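Local coordinates for protein diadenosine tetraphosphatase, putative (Trypanosoma brucei, PDB 2QJC) that probably hydrolyses phosphate esters or anhydrides, perhaps the polyphosphate bridge of diadenosine tetraphosphate, at a two-manganese centre of the calcineurin-like phosphoesterase type, at residues H28-Q33 / R224-G229; I22-I27 / G229-A234; D55-G60 / T121-L126; H204-G209 / G220-C225; D62-V67 / S114-V119. One frame throughout, in Å; residues are numbered along the deposited sequence.

Contact 1. Residues H28-Q33 / R224-G229; sequences HGCRAQ and RCVYGG. With MN (manganese (II) ion), chain B; PO4 (phosphate ion), chain D.
His-28 and Cys-30 pack against Val-226 just behind the metal centre, where the GDxH signature of the calcineurin-like phosphoesterase fold runs into helix 31-41. The tight part is small and built of sulfur and hydrocarbon. CB of His-28 lies 3.8 Å from CB of Val-226, and the SG of Cys-30 rests 3.7 Å from the backbone CA of that same valine. On the helix side, the SG of Cys-225 sits in the notch between two neighbours, 3.6 Å from Gln-33 CG and 3.7 Å from Cys-30 CB. It gets there because SG points away from the backbone N of Cys-225 (chi1 172°). The two sulfurs come close without forming a disulfide, and Trp-247 adds to the cover over Cys-30 and Val-226.

With its back held in this way, the His-28 ring presents NE2 to the manganese of chain B at 2.5 Å, alongside Asp-26 and Asp-55. ND1, on the other side of the ring, donates to the backbone O of Val-57, with a weaker bond to Asn-58 O, which should hold the ring's rotation.

Toward solvent the contact opens out. The exposed Tyr-227 makes no contact with residues 28-33; one face of its ring takes CG1 of Val-226, offset toward the rim, while the hydroxyl reaches out to the bound phosphate, probably a crystallisation component. Tyr-227 OH donates to phosphate O1 at 3.0 Å, and the manganese-bound water donates to the same phosphate O1, its oxygen 2.7 Å away.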
# COMPACT_ATOMS: atom_id res chain seq x y z
N HIS A 28 7.30 -1.53 -5.71
CA HIS A 28 7.52 -2.08 -7.05
C HIS A 28 8.97 -2.48 -7.33
O HIS A 28 9.61 -1.95 -8.24
CB HIS A 28 7.06 -1.05 -8.11
CG HIS A 28 5.59 -1.08 -8.39
ND1 HIS A 28 4.94 -2.21 -8.82
CD2 HIS A 28 4.65 -0.10 -8.31
CE1 HIS A 28 3.66 -1.93 -9.01
NE2 HIS A 28 3.46 -0.66 -8.70
N GLY A 29 9.49 -3.41 -6.53
CA GLY A 29 10.84 -3.89 -6.72
C GLY A 29 12.00 -2.91 -6.61
O GLY A 29 13.11 -3.24 -7.00
N CYS A 30 11.75 -1.70 -6.10
CA CYS A 30 12.84 -0.72 -5.95
C CYS A 30 13.51 -0.86 -4.58
O CYS A 30 13.38 0.01 -3.71
CB CYS A 30 12.31 0.70 -6.12
SG CYS A 30 11.69 1.08 -7.79
N ARG A 31 14.24 -1.97 -4.41
CA ARG A 31 14.93 -2.28 -3.16
C ARG A 31 15.93 -1.22 -2.71
O ARG A 31 15.95 -0.83 -1.54
CB ARG A 31 15.66 -3.62 -3.28
CG ARG A 31 16.02 -4.24 -1.93
CD ARG A 31 17.32 -5.01 -1.97
NE ARG A 31 18.45 -4.14 -2.27
CZ ARG A 31 19.11 -4.13 -3.42
NH1 ARG A 31 18.76 -4.95 -4.40
NH2 ARG A 31 20.13 -3.30 -3.60
N ALA A 32 16.77 -0.76 -3.63
CA ALA A 32 17.76 0.25 -3.28
C ALA A 32 17.07 1.45 -2.65
O ALA A 32 17.51 1.98 -1.63
CB ALA A 32 18.54 0.68 -4.53
N GLN A 33 15.97 1.87 -3.28
CA GLN A 33 15.17 3.00 -2.82
C GLN A 33 14.57 2.76 -1.43
O GLN A 33 14.49 3.68 -0.61
CB GLN A 33 14.05 3.30 -3.82
CG GLN A 33 14.49 4.01 -5.09
CD GLN A 33 15.53 3.24 -5.88
OE1 GLN A 33 15.38 2.04 -6.16
NE2 GLN A 33 16.60 3.93 -6.27
N ARG A 224 5.19 7.72 -7.03
CA ARG A 224 5.79 7.18 -8.26
C ARG A 224 7.25 6.76 -8.21
O ARG A 224 7.98 6.97 -9.18
CB ARG A 224 5.66 8.20 -9.39
CG ARG A 224 4.39 9.01 -9.38
CD ARG A 224 4.61 10.33 -10.10
NE ARG A 224 3.39 10.71 -10.77
CZ ARG A 224 3.24 10.78 -12.09
NH1 ARG A 224 4.26 10.52 -12.90
NH2 ARG A 224 2.05 11.07 -12.59
N CYS A 225 7.68 6.14 -7.12
CA CYS A 225 9.08 5.72 -7.00
C CYS A 225 9.65 4.99 -8.23
O CYS A 225 10.69 5.37 -8.76
CB CYS A 225 9.25 4.84 -5.76
SG CYS A 225 10.89 4.09 -5.65
N VAL A 226 8.97 3.94 -8.69
CA VAL A 226 9.43 3.15 -9.83
C VAL A 226 9.43 3.87 -11.17
O VAL A 226 10.11 3.46 -12.10
CB VAL A 226 8.61 1.85 -9.98
CG1 VAL A 226 7.19 2.18 -10.43
CG2 VAL A 226 9.29 0.91 -10.98
N TYR A 227 8.66 4.95 -11.27
CA TYR A 227 8.57 5.72 -12.51
C TYR A 227 9.56 6.89 -12.50
O TYR A 227 9.50 7.76 -13.38
CB TYR A 227 7.16 6.26 -12.69
CG TYR A 227 6.06 5.22 -12.74
CD1 TYR A 227 5.86 4.44 -13.89
CD2 TYR A 227 5.19 5.06 -11.66
CE1 TYR A 227 4.80 3.53 -13.95
CE2 TYR A 227 4.14 4.16 -11.72
CZ TYR A 227 3.94 3.40 -12.86
OH TYR A 227 2.87 2.54 -12.90
N GLY A 228 10.44 6.92 -11.50
CA GLY A 228 11.42 7.99 -11.42
C GLY A 228 11.02 9.15 -10.53
O GLY A 228 11.64 10.22 -10.58
N GLY A 229 9.98 8.95 -9.72
CA GLY A 229 9.50 10.00 -8.84
C GLY A 229 10.17 10.01 -7.47
O GLY A 229 11.24 10.60 -7.29
MN MN B . 1.47 0.53 -7.87
P PO4 D . -0.48 1.03 -10.62
O1 PO4 D . 0.74 2.08 -10.82
O2 PO4 D . -1.83 1.86 -10.55
O3 PO4 D . -0.50 0.07 -11.85
O4 PO4 D . -0.27 0.25 -9.29
O HOH W 1 2.12 2.55 -8.59

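Contact 2. Residues I22-I27 / G229-A234; sequences IIVGDI and GRLSAA. With MN (manganese (II) ion), chain B.
Ile-23 and Ala-234 form an antiparallel hydrogen-bonded pair where strands 22-24 and 230-234 run side by side, their axes approaching to 4.6 Å with 146° between their directions. Ile-23 N donates to Ala-234 O at 3.1 Å, and Ala-234 N returns the bond to Ile-23 O at 2.8 Å, both in the carbonyl plane. One step on, Val-24 and Ala-233 make the non-hydrogen-bonded pair. The ladder then outlasts the first strand: Gly-25 N reaches Ser-232 O at 3.0 Å, almost straight along its C=O.

On the Val-24 and Ala-233 face the side chains are apolar. CG2 of Val-24 meets CG of Leu-231 at 4.0 Å, and Leu-37 of helix 31-41 packs over Val-24 and Ala-233. Leu-231 holds CG opposite its own backbone N (chi1 -170°), which, with chi2 at 61°, brings CD1 to within 3.3 Å of Asp-26 O.

Asp-26 turns its side chain away from strand 230-234; OD2 binds the manganese of chain B at 2.2 Å, and OD1 accepts from His-204 N. With one carboxylate oxygen on metal, the other on a backbone N-H and the carbonyl O against Leu-231 CD1, this ligand should have little freedom to swing.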
# COMPACT_ATOMS: atom_id res chain seq x y z
N ILE A 22 5.96 3.13 10.69
CA ILE A 22 6.37 3.65 9.39
C ILE A 22 5.61 2.95 8.27
O ILE A 22 5.68 1.73 8.12
CB ILE A 22 7.90 3.48 9.22
CG1 ILE A 22 8.62 4.30 10.30
CG2 ILE A 22 8.34 3.94 7.84
CD1 ILE A 22 10.09 4.05 10.37
N ILE A 23 4.85 3.72 7.50
CA ILE A 23 4.04 3.21 6.41
C ILE A 23 4.61 3.72 5.09
O ILE A 23 4.72 4.94 4.87
CB ILE A 23 2.57 3.65 6.58
CG1 ILE A 23 2.08 3.24 7.97
CG2 ILE A 23 1.70 3.00 5.49
CD1 ILE A 23 0.72 3.76 8.34
N VAL A 24 4.98 2.78 4.21
CA VAL A 24 5.59 3.13 2.93
C VAL A 24 4.74 2.89 1.68
O VAL A 24 3.94 1.96 1.62
CB VAL A 24 6.97 2.40 2.78
CG1 VAL A 24 6.81 0.93 3.07
CG2 VAL A 24 7.55 2.61 1.39
N GLY A 25 4.91 3.78 0.70
CA GLY A 25 4.16 3.71 -0.55
C GLY A 25 4.61 2.60 -1.49
O GLY A 25 5.47 1.79 -1.14
N ASP A 26 4.03 2.58 -2.69
CA ASP A 26 4.34 1.54 -3.69
C ASP A 26 5.84 1.38 -3.92
O ASP A 26 6.52 2.30 -4.36
CB ASP A 26 3.63 1.86 -5.02
CG ASP A 26 2.11 1.88 -4.90
OD1 ASP A 26 1.59 2.49 -3.94
OD2 ASP A 26 1.42 1.29 -5.77
N ILE A 27 6.35 0.18 -3.61
CA ILE A 27 7.78 -0.11 -3.78
C ILE A 27 8.13 -0.64 -5.18
O ILE A 27 9.13 -0.24 -5.78
CB ILE A 27 8.26 -1.12 -2.71
CG1 ILE A 27 8.08 -0.51 -1.31
CG2 ILE A 27 9.72 -1.44 -2.91
CD1 ILE A 27 8.20 -1.51 -0.16
N GLY A 229 9.98 8.95 -9.72
CA GLY A 229 9.50 10.00 -8.84
C GLY A 229 10.17 10.01 -7.47
O GLY A 229 11.24 10.60 -7.29
N ARG A 230 9.54 9.36 -6.50
CA ARG A 230 10.06 9.28 -5.13
C ARG A 230 9.35 8.18 -4.33
O ARG A 230 8.24 7.75 -4.67
CB ARG A 230 9.85 10.62 -4.41
CG ARG A 230 10.58 11.81 -5.03
CD ARG A 230 10.31 13.09 -4.26
NE ARG A 230 11.00 13.13 -2.97
CZ ARG A 230 12.31 13.31 -2.82
NH1 ARG A 230 13.09 13.46 -3.88
NH2 ARG A 230 12.85 13.33 -1.60
N LEU A 231 10.00 7.71 -3.26
CA LEU A 231 9.43 6.69 -2.38
C LEU A 231 9.15 7.41 -1.07
O LEU A 231 10.08 7.81 -0.36
CB LEU A 231 10.41 5.54 -2.15
CG LEU A 231 9.79 4.31 -1.45
CD1 LEU A 231 8.65 3.74 -2.31
CD2 LEU A 231 10.88 3.25 -1.20
N SER A 232 7.87 7.58 -0.77
CA SER A 232 7.43 8.29 0.43
C SER A 232 6.88 7.42 1.54
O SER A 232 6.36 6.33 1.30
CB SER A 232 6.37 9.32 0.05
OG SER A 232 6.79 10.09 -1.06
N ALA A 233 7.00 7.91 2.77
CA ALA A 233 6.49 7.20 3.92
C ALA A 233 5.82 8.16 4.89
O ALA A 233 6.21 9.33 4.98
CB ALA A 233 7.62 6.46 4.63
N ALA A 234 4.80 7.66 5.59
CA ALA A 234 4.09 8.44 6.60
C ALA A 234 4.56 7.90 7.95
O ALA A 234 4.59 6.69 8.17
CB ALA A 234 2.58 8.27 6.46
MN MN B . 1.47 0.53 -7.87
O HOH W 1 2.12 2.55 -8.59

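Contact 3. Residues D55-G60 / T121-L126; sequences DLVNKG and TYLSQL. With MN (manganese (II) ion), chain B.
Leu-56 pushes one methyl, CD1, into a cluster of three side chains near the end of helix 117-124. That single carbon is 3.8 Å from CD2 of Leu-123, 4.0 Å from CE2 of Tyr-122 and 4.2 Å from CD1 of Leu-126. The tyrosine is met at its ring edge, near the ring plane, and the two side chains cross at about a right angle. Leu-56 and Leu-123 instead slide past each other in opposite directions. Next along the loop, CG1 of Val-57 reaches CD1 of Leu-123 at 4.3 Å, a lighter touch. The leucine reaches this far because its chain is stretched beyond CB, with CD1 anti to CA (chi2 -180°).

The next shell is polar and belongs to the active site. Residues 55-60 belong to the protein's version of the GDxVDRG loop of PPP-type phosphatases, with Asn-58 at the second acidic position. Asp-55 binds the manganese of chain B through OD2 at 2.1 Å and is also a ligand of the other metal. Its OD1 accepts from His-82 N, while the carboxylate of Asp-83 receives the backbone N-H groups of both Asp-55 and Leu-56. The loop is thus fastened by hydrogen bonds on its metal side and by hydrocarbon on its helix side. Tyr-122 has its own polar hold, its OH bonding to Ala-75 O.

Around this cluster, Val-67 of helix 63-73 touches both Leu-56 and Tyr-122, Leu-86 of helix 81-91 touches Val-57, and Ser-77 of strand 76-77 lies against Leu-56, Tyr-122 and Leu-126.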
# COMPACT_ATOMS: atom_id res chain seq x y z
N ASP A 55 1.92 -3.75 -3.52
CA ASP A 55 2.55 -3.52 -4.82
C ASP A 55 4.05 -3.56 -4.56
O ASP A 55 4.79 -2.62 -4.87
CB ASP A 55 2.12 -2.17 -5.41
CG ASP A 55 1.01 -2.31 -6.44
OD1 ASP A 55 0.33 -3.36 -6.46
OD2 ASP A 55 0.81 -1.36 -7.24
N LEU A 56 4.48 -4.67 -3.98
CA LEU A 56 5.88 -4.91 -3.65
C LEU A 56 6.69 -5.33 -4.87
O LEU A 56 7.91 -5.14 -4.92
CB LEU A 56 5.96 -6.01 -2.60
CG LEU A 56 4.95 -5.90 -1.45
CD1 LEU A 56 5.17 -7.06 -0.49
CD2 LEU A 56 5.12 -4.55 -0.75
N VAL A 57 5.99 -5.89 -5.86
CA VAL A 57 6.64 -6.40 -7.06
C VAL A 57 6.30 -5.72 -8.38
O VAL A 57 5.51 -4.76 -8.44
CB VAL A 57 6.33 -7.91 -7.22
CG1 VAL A 57 6.51 -8.62 -5.88
CG2 VAL A 57 4.90 -8.09 -7.72
N ASN A 58 6.90 -6.24 -9.45
CA ASN A 58 6.70 -5.77 -10.81
C ASN A 58 7.28 -4.38 -11.09
O ASN A 58 7.36 -3.54 -10.19
CB ASN A 58 5.21 -5.80 -11.15
CG ASN A 58 4.94 -5.87 -12.65
OD1 ASN A 58 5.73 -6.43 -13.41
ND2 ASN A 58 3.81 -5.33 -13.07
N LYS A 59 7.70 -4.18 -12.34
CA LYS A 59 8.27 -2.93 -12.83
C LYS A 59 9.70 -2.63 -12.37
O LYS A 59 10.55 -2.26 -13.19
CB LYS A 59 7.37 -1.73 -12.48
CG LYS A 59 5.87 -1.92 -12.74
CD LYS A 59 5.58 -2.84 -13.93
CE LYS A 59 6.14 -2.31 -15.24
NZ LYS A 59 5.79 -3.20 -16.39
N GLY A 60 9.95 -2.78 -11.08
CA GLY A 60 11.27 -2.50 -10.53
C GLY A 60 12.32 -3.56 -10.85
O GLY A 60 11.98 -4.65 -11.30
N THR A 121 5.17 -17.37 -0.67
CA THR A 121 4.55 -17.62 0.62
C THR A 121 4.27 -16.33 1.38
O THR A 121 3.19 -16.16 1.95
CB THR A 121 5.44 -18.54 1.49
OG1 THR A 121 5.49 -19.84 0.90
CG2 THR A 121 4.88 -18.66 2.90
N TYR A 122 5.23 -15.41 1.36
CA TYR A 122 5.08 -14.12 2.04
C TYR A 122 3.90 -13.35 1.47
O TYR A 122 3.09 -12.79 2.22
CB TYR A 122 6.35 -13.28 1.91
CG TYR A 122 6.26 -11.93 2.60
CD1 TYR A 122 6.61 -11.78 3.94
CD2 TYR A 122 5.80 -10.80 1.91
CE1 TYR A 122 6.50 -10.53 4.59
CE2 TYR A 122 5.68 -9.56 2.54
CZ TYR A 122 6.03 -9.43 3.88
OH TYR A 122 5.91 -8.20 4.49
N LEU A 123 3.81 -13.31 0.14
CA LEU A 123 2.73 -12.59 -0.55
C LEU A 123 1.38 -13.25 -0.31
O LEU A 123 0.35 -12.58 -0.19
CB LEU A 123 2.98 -12.56 -2.06
CG LEU A 123 4.20 -11.80 -2.59
CD1 LEU A 123 4.18 -11.83 -4.11
CD2 LEU A 123 4.18 -10.37 -2.10
N SER A 124 1.39 -14.57 -0.26
CA SER A 124 0.18 -15.35 -0.08
C SER A 124 -0.48 -15.17 1.29
O SER A 124 -1.61 -15.58 1.49
CB SER A 124 0.50 -16.83 -0.31
OG SER A 124 -0.68 -17.60 -0.34
N GLN A 125 0.22 -14.54 2.23
CA GLN A 125 -0.34 -14.35 3.56
C GLN A 125 -0.72 -12.90 3.88
O GLN A 125 -1.12 -12.59 4.99
CB GLN A 125 0.65 -14.86 4.62
CG GLN A 125 2.02 -14.19 4.57
CD GLN A 125 3.07 -14.94 5.38
OE1 GLN A 125 2.91 -15.14 6.58
NE2 GLN A 125 4.14 -15.35 4.71
N LEU A 126 -0.61 -12.02 2.89
CA LEU A 126 -0.93 -10.61 3.10
C LEU A 126 -2.42 -10.31 3.16
O LEU A 126 -3.20 -10.77 2.33
CB LEU A 126 -0.32 -9.74 1.99
CG LEU A 126 1.19 -9.81 1.73
CD1 LEU A 126 1.52 -8.80 0.64
CD2 LEU A 126 1.99 -9.51 3.00
MN MN B . 1.47 0.53 -7.87
O HOH W 1 2.12 2.55 -8.59

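Contact 4. Residues H204-G209 / G220-C225; sequences HDARRG and GLDSRC. With MN (manganese (II) ion), chain C.
Ala-206 and Gly-209 on one loop lie against Asp-222 and Ser-223 on another, the CA atoms of Gly-209 and Ser-223 being 4.4 Å apart. Neither segment is regular here: each makes an inverse gamma turn, centred on Asp-205 and Asp-222. The first loop begins with His-204, the histidine of the late GH signature of calcineurin-like phosphoesterases. Backbone meets backbone closely at Gly-209, whose CA makes a C-H...O contact of 3.2 Å with Asp-222 O; its positive phi (65°) suits a glycine.

Asp-222 carries the middle of the contact. Its CG sits opposite the backbone N (chi1 -165°), and OD1 folds back to accept from Arg-224 N at 3.1 Å, an Asx turn that shapes its own loop. OD2 points across to the turn at 204-206, 3.2 Å from Ala-206 N at an angle too poor for a hydrogen bond, and has OD1 of Asp-26, a metal ligand, as a close acidic neighbour.

On the exposed side the Arg-224 side chain lies along the first loop. NE comes within 3.1 Å of Ala-206 O, and NH2 gives Arg-207 O a weak hydrogen bond of 3.5 Å, near the guanidinium plane.

At the inner end the histidine side chain turns away from residues 220-225: its NE2 is bonded to Thr-160 O, and His-204 ND1 binds the manganese of chain C at 2.3 Å.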
# COMPACT_ATOMS: atom_id res chain seq x y z
N HIS A 204 -1.17 2.97 -4.50
CA HIS A 204 -1.83 2.62 -5.77
C HIS A 204 -1.94 3.64 -6.92
O HIS A 204 -1.50 3.35 -8.04
CB HIS A 204 -3.23 2.07 -5.47
CG HIS A 204 -4.03 1.73 -6.70
ND1 HIS A 204 -3.62 0.79 -7.62
CD2 HIS A 204 -5.23 2.19 -7.14
CE1 HIS A 204 -4.54 0.67 -8.57
NE2 HIS A 204 -5.52 1.51 -8.30
N ASP A 205 -2.54 4.80 -6.64
CA ASP A 205 -2.81 5.84 -7.64
C ASP A 205 -1.61 6.71 -8.05
O ASP A 205 -1.60 7.92 -7.78
CB ASP A 205 -3.96 6.72 -7.14
CG ASP A 205 -4.65 7.52 -8.26
OD1 ASP A 205 -5.63 8.24 -7.95
OD2 ASP A 205 -4.23 7.44 -9.43
N ALA A 206 -0.63 6.11 -8.71
CA ALA A 206 0.57 6.84 -9.16
C ALA A 206 0.22 8.04 -10.05
O ALA A 206 0.93 9.05 -10.05
CB ALA A 206 1.51 5.89 -9.92
N ARG A 207 -0.86 7.95 -10.81
CA ARG A 207 -1.26 9.06 -11.69
C ARG A 207 -1.43 10.38 -10.94
O ARG A 207 -1.22 11.44 -11.51
CB ARG A 207 -2.58 8.75 -12.38
CG ARG A 207 -2.56 7.54 -13.25
CD ARG A 207 -3.90 7.37 -13.87
NE ARG A 207 -4.04 6.04 -14.44
CZ ARG A 207 -5.19 5.55 -14.89
NH1 ARG A 207 -6.29 6.29 -14.82
NH2 ARG A 207 -5.23 4.33 -15.39
N ARG A 208 -1.84 10.30 -9.68
CA ARG A 208 -2.06 11.51 -8.89
C ARG A 208 -0.90 11.89 -7.99
O ARG A 208 -0.89 12.97 -7.40
CB ARG A 208 -3.33 11.35 -8.05
CG ARG A 208 -4.61 11.35 -8.86
CD ARG A 208 -5.83 11.36 -7.95
NE ARG A 208 -7.06 11.70 -8.67
CZ ARG A 208 -8.07 10.86 -8.87
NH1 ARG A 208 -8.02 9.61 -8.40
NH2 ARG A 208 -9.14 11.26 -9.55
N GLY A 209 0.08 11.00 -7.88
CA GLY A 209 1.22 11.28 -7.03
C GLY A 209 0.85 11.40 -5.57
O GLY A 209 -0.21 10.92 -5.15
N GLY A 220 -2.32 9.81 0.63
CA GLY A 220 -1.95 8.99 -0.52
C GLY A 220 -0.44 9.05 -0.70
O GLY A 220 0.10 10.10 -1.06
N LEU A 221 0.24 7.93 -0.46
CA LEU A 221 1.70 7.89 -0.55
C LEU A 221 2.32 7.47 -1.87
O LEU A 221 3.55 7.40 -1.95
CB LEU A 221 2.26 6.96 0.53
CG LEU A 221 2.07 7.29 2.02
CD1 LEU A 221 2.49 6.08 2.87
CD2 LEU A 221 2.91 8.50 2.38
N ASP A 222 1.54 7.20 -2.90
CA ASP A 222 2.17 6.76 -4.14
C ASP A 222 2.79 7.90 -4.96
O ASP A 222 2.18 8.41 -5.90
CB ASP A 222 1.21 5.96 -5.02
CG ASP A 222 1.95 5.20 -6.12
OD1 ASP A 222 3.18 5.42 -6.27
OD2 ASP A 222 1.30 4.40 -6.84
N SER A 223 4.02 8.27 -4.58
CA SER A 223 4.77 9.33 -5.23
C SER A 223 5.56 8.88 -6.48
O SER A 223 6.49 9.56 -6.91
CB SER A 223 5.72 10.00 -4.22
OG SER A 223 6.45 9.05 -3.46
N ARG A 224 5.19 7.72 -7.03
CA ARG A 224 5.79 7.18 -8.26
C ARG A 224 7.25 6.76 -8.21
O ARG A 224 7.98 6.97 -9.18
CB ARG A 224 5.66 8.20 -9.39
CG ARG A 224 4.39 9.01 -9.38
CD ARG A 224 4.61 10.33 -10.10
NE ARG A 224 3.39 10.71 -10.77
CZ ARG A 224 3.24 10.78 -12.09
NH1 ARG A 224 4.26 10.52 -12.90
NH2 ARG A 224 2.05 11.07 -12.59
N CYS A 225 7.68 6.14 -7.12
CA CYS A 225 9.08 5.72 -7.00
C CYS A 225 9.65 4.99 -8.23
O CYS A 225 10.69 5.37 -8.76
CB CYS A 225 9.25 4.84 -5.76
SG CYS A 225 10.89 4.09 -5.65
MN MN C . -1.87 -0.69 -7.55

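Contact 5. Residues D62-V67 / S114-V119; sequences DSFGVV and SIPTDV
The N-terminal end of helix 63-73 packs against the start of helix 117-124, with Phe-64 and Val-67 on one side and Ser-114 to Val-119 on the other. The centrepiece is a CH-pi contact: CD of Pro-116 stands over the face of the Phe-64 ring, 3.8 Å from its centroid and only 14° off the normal. The far end of the ring continues along the chain before the proline, where CZ is 3.3 Å from Ser-114 O and CE1 is 4.1 Å from CG1 of Ile-115. Deeper in, CG1 of Val-67 meets CG1 of Val-119 at 3.8 Å. Both valines place CG1 anti to the backbone N (chi1 173° and 177°), pointing these methyls at each other.

Both helices begin here. Asp-62 is the N-cap of its helix, with OD1 taking the N-H of Gly-65 at 2.9 Å from above the carboxylate plane, while OD2 pairs with Arg-31. Pro-116 holds the N-cap position of the other helix. Nearby, a salt bridge from Asp-118 to Arg-68 links the same two helices. This is plain helix-to-helix packing, a proline CH-pi contact on an aromatic face beside a valine pair, at the starts of two helices, one of them side-chain capped.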
# COMPACT_ATOMS: atom_id res chain seq x y z
N ASP A 62 14.37 -5.29 -8.71
CA ASP A 62 14.47 -6.42 -7.80
C ASP A 62 13.23 -6.72 -6.94
O ASP A 62 13.21 -6.41 -5.74
CB ASP A 62 15.70 -6.24 -6.91
CG ASP A 62 15.97 -7.45 -6.04
OD1 ASP A 62 15.55 -8.56 -6.42
OD2 ASP A 62 16.63 -7.28 -4.98
N SER A 63 12.23 -7.35 -7.55
CA SER A 63 11.01 -7.70 -6.83
C SER A 63 11.28 -8.67 -5.69
O SER A 63 10.78 -8.49 -4.58
CB SER A 63 9.99 -8.33 -7.79
OG SER A 63 9.57 -7.42 -8.79
N PHE A 64 12.08 -9.70 -5.97
CA PHE A 64 12.40 -10.72 -4.98
C PHE A 64 13.16 -10.20 -3.75
O PHE A 64 12.88 -10.62 -2.63
CB PHE A 64 13.19 -11.85 -5.64
CG PHE A 64 12.46 -12.51 -6.79
CD1 PHE A 64 11.07 -12.53 -6.83
CD2 PHE A 64 13.17 -13.12 -7.82
CE1 PHE A 64 10.39 -13.16 -7.88
CE2 PHE A 64 12.50 -13.75 -8.88
CZ PHE A 64 11.11 -13.77 -8.90
N GLY A 65 14.11 -9.30 -3.97
CA GLY A 65 14.87 -8.75 -2.87
C GLY A 65 14.01 -7.90 -1.95
O GLY A 65 14.20 -7.89 -0.73
N VAL A 66 13.07 -7.18 -2.55
CA VAL A 66 12.16 -6.32 -1.80
C VAL A 66 11.35 -7.13 -0.80
O VAL A 66 11.25 -6.77 0.38
CB VAL A 66 11.16 -5.61 -2.74
CG1 VAL A 66 9.91 -5.18 -1.97
CG2 VAL A 66 11.83 -4.40 -3.37
N VAL A 67 10.79 -8.24 -1.27
CA VAL A 67 9.97 -9.10 -0.44
C VAL A 67 10.75 -9.82 0.64
O VAL A 67 10.25 -10.01 1.76
CB VAL A 67 9.19 -10.10 -1.32
CG1 VAL A 67 8.46 -11.12 -0.47
CG2 VAL A 67 8.19 -9.34 -2.20
N SER A 114 9.35 -17.30 -12.57
CA SER A 114 10.55 -17.28 -11.74
C SER A 114 10.37 -17.06 -10.23
O SER A 114 11.35 -17.02 -9.49
CB SER A 114 11.53 -16.22 -12.27
OG SER A 114 10.97 -14.91 -12.19
N ILE A 115 9.13 -16.93 -9.77
CA ILE A 115 8.91 -16.68 -8.34
C ILE A 115 9.20 -17.87 -7.42
O ILE A 115 8.62 -18.95 -7.56
CB ILE A 115 7.47 -16.16 -8.06
CG1 ILE A 115 7.38 -15.65 -6.62
CG2 ILE A 115 6.43 -17.25 -8.30
CD1 ILE A 115 6.01 -15.10 -6.23
N PRO A 116 10.13 -17.68 -6.47
CA PRO A 116 10.52 -18.72 -5.51
C PRO A 116 9.48 -18.92 -4.41
O PRO A 116 8.69 -18.02 -4.11
CB PRO A 116 11.86 -18.23 -4.98
CG PRO A 116 11.71 -16.74 -5.04
CD PRO A 116 11.03 -16.51 -6.37
N THR A 117 9.49 -20.11 -3.81
CA THR A 117 8.56 -20.50 -2.76
C THR A 117 8.41 -19.50 -1.61
O THR A 117 7.30 -19.09 -1.29
CB THR A 117 8.94 -21.88 -2.17
OG1 THR A 117 8.84 -22.88 -3.19
CG2 THR A 117 8.02 -22.24 -1.00
N ASP A 118 9.53 -19.12 -1.00
CA ASP A 118 9.48 -18.18 0.12
C ASP A 118 8.75 -16.89 -0.26
O ASP A 118 7.81 -16.48 0.42
CB ASP A 118 10.89 -17.89 0.64
CG ASP A 118 11.78 -17.23 -0.39
OD1 ASP A 118 11.83 -17.71 -1.54
OD2 ASP A 118 12.44 -16.23 -0.04
N VAL A 119 9.17 -16.26 -1.35
CA VAL A 119 8.53 -15.03 -1.80
C VAL A 119 7.03 -15.25 -1.97
O VAL A 119 6.21 -14.51 -1.42
CB VAL A 119 9.12 -14.55 -3.15
CG1 VAL A 119 8.38 -13.30 -3.63
CG2 VAL A 119 10.61 -14.25 -3.00

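In the fold
Contacts 1, 2 and 3 supply His-28, Asp-26 and Asp-55, the three protein ligands of the chain B manganese, and share its bound water; contact 4 supplies His-204 to the chain C manganese, alongside Asn-81, His-141 and Asp-55, which belongs to both sites. Contacts 1 and 2 lie 9 Å apart between centres and meet where Cys-225 CB is 3.7 Å from Leu-231 CD1. Contacts 2 and 4, also 9 Å apart, join through Ser-223 OG, hydrogen-bonded with Arg-230 O and Ser-232 OG. In contact 5 the Val-67 side chain is about 13 Å from the nearest manganese, yet contact 5 lies only 8 Å, centre to centre, from contact 3, tied by Asn-58 N to Ser-63 OG at 3.0 Å.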